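Syntaxin1 (Monosiga brevicollis, PDB 2XHE) probably acts as a syntaxin-family SNAP receptor that binds other SNARE proteins in membrane transport. Local coordinates at residues K113-A118 with T131-R136. Numbering follows the deposited sequence.
Sequences KENKRA and TDLRIR
The guanidinium of Arg-136 meets Glu-114 and Asn-115 at its edge. Glu-114 OE1 lies in its plane, and Asn-115 OD1 is close to that plane. The carboxylate of Glu-114 stands almost perpendicular to the guanidinium, at 89°. The amide of Asn-115 is turned nearly as far, at 83°. NH1 of Arg-136 serves both partners. Arg-136 NH1 donates to Asn-115 OD1 at 3.0 Å, approaching almost in line with the C=O bond (171°). The bond from Arg-136 NH1 to Glu-114 OE1 is weak, 3.5 Å long, and forms part of a salt bridge. The Arg-136 chain bends at chi3, which turns the guanidinium so that NH1 faces Asn-115 and Glu-114. Both the root of the chain, at CB, and its tip come near Asn-115 OD1. With an alanine here the guanidinium is gone, which is likely to leave the Glu-114 carboxylate without this countercharge and Asn-115 OD1 without this donor. Beside this polar group, Leu-133 CD1 touches Asn-115 CB (4.2 Å), and Leu-133 CD2 lies near Ala-118 O (3.9 Å). The contact joins the C-terminal end of helix 80-116 and the residues just after it to the first turns of helix 131-171, within the syntaxin N-terminal helical bundle. Helix 131-171 also reaches Asn-115 through Gln-137 and His-140, while Phe-46 of helix 44-72 packs on Arg-136.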
loop_
_atom_site.group_PDB
_atom_site.type_symbol
_atom_site.label_atom_id
_atom_site.label_comp_id
_atom_site.label_asym_id
_atom_site.label_seq_id
_atom_site.Cartn_x
_atom_site.Cartn_y
_atom_site.Cartn_z
ATOM N N LYS B 113 10.077 -6.147 29.142
ATOM C CA LYS B 113 10.443 -5.540 30.418
ATOM C C LYS B 113 11.602 -4.559 30.245
ATOM O O LYS B 113 11.568 -3.452 30.772
ATOM C CB LYS B 113 10.796 -6.615 31.452
ATOM C CG LYS B 113 9.609 -7.485 31.872
ATOM C CD LYS B 113 10.013 -8.559 32.887
ATOM C CE LYS B 113 8.820 -9.433 33.279
ATOM N NZ LYS B 113 9.199 -10.557 34.184
ATOM N N GLU B 114 12.623 -4.967 29.500
ATOM C CA GLU B 114 13.767 -4.094 29.237
ATOM C C GLU B 114 13.322 -2.766 28.623
ATOM O O GLU B 114 13.792 -1.704 29.035
ATOM C CB GLU B 114 14.792 -4.786 28.326
ATOM C CG GLU B 114 16.037 -5.308 29.037
ATOM C CD GLU B 114 16.991 -6.039 28.094
ATOM O OE1 GLU B 114 16.537 -6.493 27.022
ATOM O OE2 GLU B 114 18.193 -6.164 28.423
ATOM N N ASN B 115 12.419 -2.836 27.643
ATOM C CA ASN B 115 11.904 -1.645 26.961
ATOM C C ASN B 115 10.993 -0.820 27.869
ATOM O O ASN B 115 11.165 0.390 28.013
ATOM C CB ASN B 115 11.158 -2.025 25.668
ATOM C CG ASN B 115 12.082 -2.584 24.586
ATOM O OD1 ASN B 115 13.287 -2.740 24.793
ATOM N ND2 ASN B 115 11.511 -2.893 23.428
ATOM N N LYS B 116 10.023 -1.492 28.479
ATOM C CA LYS B 116 9.081 -0.859 29.392
ATOM C C LYS B 116 9.816 -0.073 30.476
ATOM O O LYS B 116 9.475 1.073 30.761
ATOM C CB LYS B 116 8.172 -1.922 30.014
ATOM C CG LYS B 116 6.867 -1.390 30.561
ATOM C CD LYS B 116 5.778 -2.460 30.559
ATOM C CE LYS B 116 4.429 -1.854 30.955
ATOM N NZ LYS B 116 3.282 -2.790 30.757
ATOM N N ARG B 117 10.833 -0.692 31.067
ATOM C CA ARG B 117 11.640 -0.050 32.098
ATOM C C ARG B 117 12.692 0.866 31.490
ATOM O O ARG B 117 13.783 1.025 32.049
ATOM C CB ARG B 117 12.342 -1.097 32.970
ATOM C CG ARG B 117 11.432 -1.893 33.903
ATOM C CD ARG B 117 12.260 -2.653 34.941
ATOM N NE ARG B 117 12.938 -1.748 35.872
ATOM C CZ ARG B 117 13.877 -2.119 36.742
ATOM N NH1 ARG B 117 14.269 -3.385 36.804
ATOM N NH2 ARG B 117 14.428 -1.219 37.547
ATOM N N ALA B 118 12.371 1.459 30.345
ATOM C CA ALA B 118 13.306 2.343 29.653
ATOM C C ALA B 118 12.588 3.463 28.908
ATOM O O ALA B 118 13.233 4.358 28.356
ATOM C CB ALA B 118 14.185 1.549 28.698
ATOM N N THR B 131 17.538 6.461 19.511
ATOM C CA THR B 131 17.865 5.411 18.557
ATOM C C THR B 131 17.947 4.034 19.238
ATOM O O THR B 131 17.514 3.031 18.674
ATOM C CB THR B 131 19.147 5.764 17.754
ATOM O OG1 THR B 131 19.089 7.139 17.340
ATOM C CG2 THR B 131 19.280 4.883 16.519
ATOM N N ASP B 132 18.471 3.996 20.461
ATOM C CA ASP B 132 18.518 2.762 21.249
ATOM C C ASP B 132 17.121 2.160 21.386
ATOM O O ASP B 132 16.872 1.031 20.962
ATOM C CB ASP B 132 19.086 3.026 22.650
ATOM C CG ASP B 132 20.387 3.814 22.623
ATOM O OD1 ASP B 132 20.331 5.061 22.502
ATOM O OD2 ASP B 132 21.465 3.187 22.737
ATOM N N LEU B 133 16.215 2.932 21.980
ATOM C CA LEU B 133 14.860 2.465 22.264
ATOM C C LEU B 133 14.028 2.258 20.990
ATOM O O LEU B 133 13.206 1.339 20.922
ATOM C CB LEU B 133 14.158 3.413 23.250
ATOM C CG LEU B 133 12.709 3.092 23.625
ATOM C CD1 LEU B 133 12.580 1.682 24.152
ATOM C CD2 LEU B 133 12.200 4.080 24.647
ATOM N N ARG B 134 14.249 3.100 19.984
ATOM C CA ARG B 134 13.584 2.930 18.694
ATOM C C ARG B 134 13.912 1.571 18.072
ATOM O O ARG B 134 13.005 0.835 17.665
ATOM C CB ARG B 134 13.967 4.058 17.737
ATOM C CG ARG B 134 13.318 5.404 18.055
ATOM C CD ARG B 134 13.846 6.491 17.128
ATOM N NE ARG B 134 13.740 6.086 15.729
ATOM C CZ ARG B 134 14.600 6.442 14.781
ATOM N NH1 ARG B 134 15.638 7.214 15.082
ATOM N NH2 ARG B 134 14.428 6.017 13.538
ATOM N N ILE B 135 15.209 1.253 18.006
ATOM C CA ILE B 135 15.693 -0.028 17.497
ATOM C C ILE B 135 15.131 -1.194 18.295
ATOM O O ILE B 135 14.630 -2.163 17.730
ATOM C CB ILE B 135 17.233 -0.092 17.521
ATOM C CG1 ILE B 135 17.813 0.748 16.383
ATOM C CG2 ILE B 135 17.730 -1.529 17.407
ATOM C CD1 ILE B 135 19.250 1.150 16.589
ATOM N N ARG B 136 15.213 -1.099 19.615
ATOM C CA ARG B 136 14.670 -2.143 20.473
ATOM C C ARG B 136 13.194 -2.408 20.167
ATOM O O ARG B 136 12.764 -3.558 20.083
ATOM C CB ARG B 136 14.838 -1.762 21.946
ATOM C CG ARG B 136 16.283 -1.613 22.404
ATOM C CD ARG B 136 16.359 -1.137 23.852
ATOM N NE ARG B 136 17.425 -1.825 24.568
ATOM C CZ ARG B 136 17.272 -2.985 25.195
ATOM N NH1 ARG B 136 16.086 -3.576 25.206
ATOM N NH2 ARG B 136 18.306 -3.551 25.806
#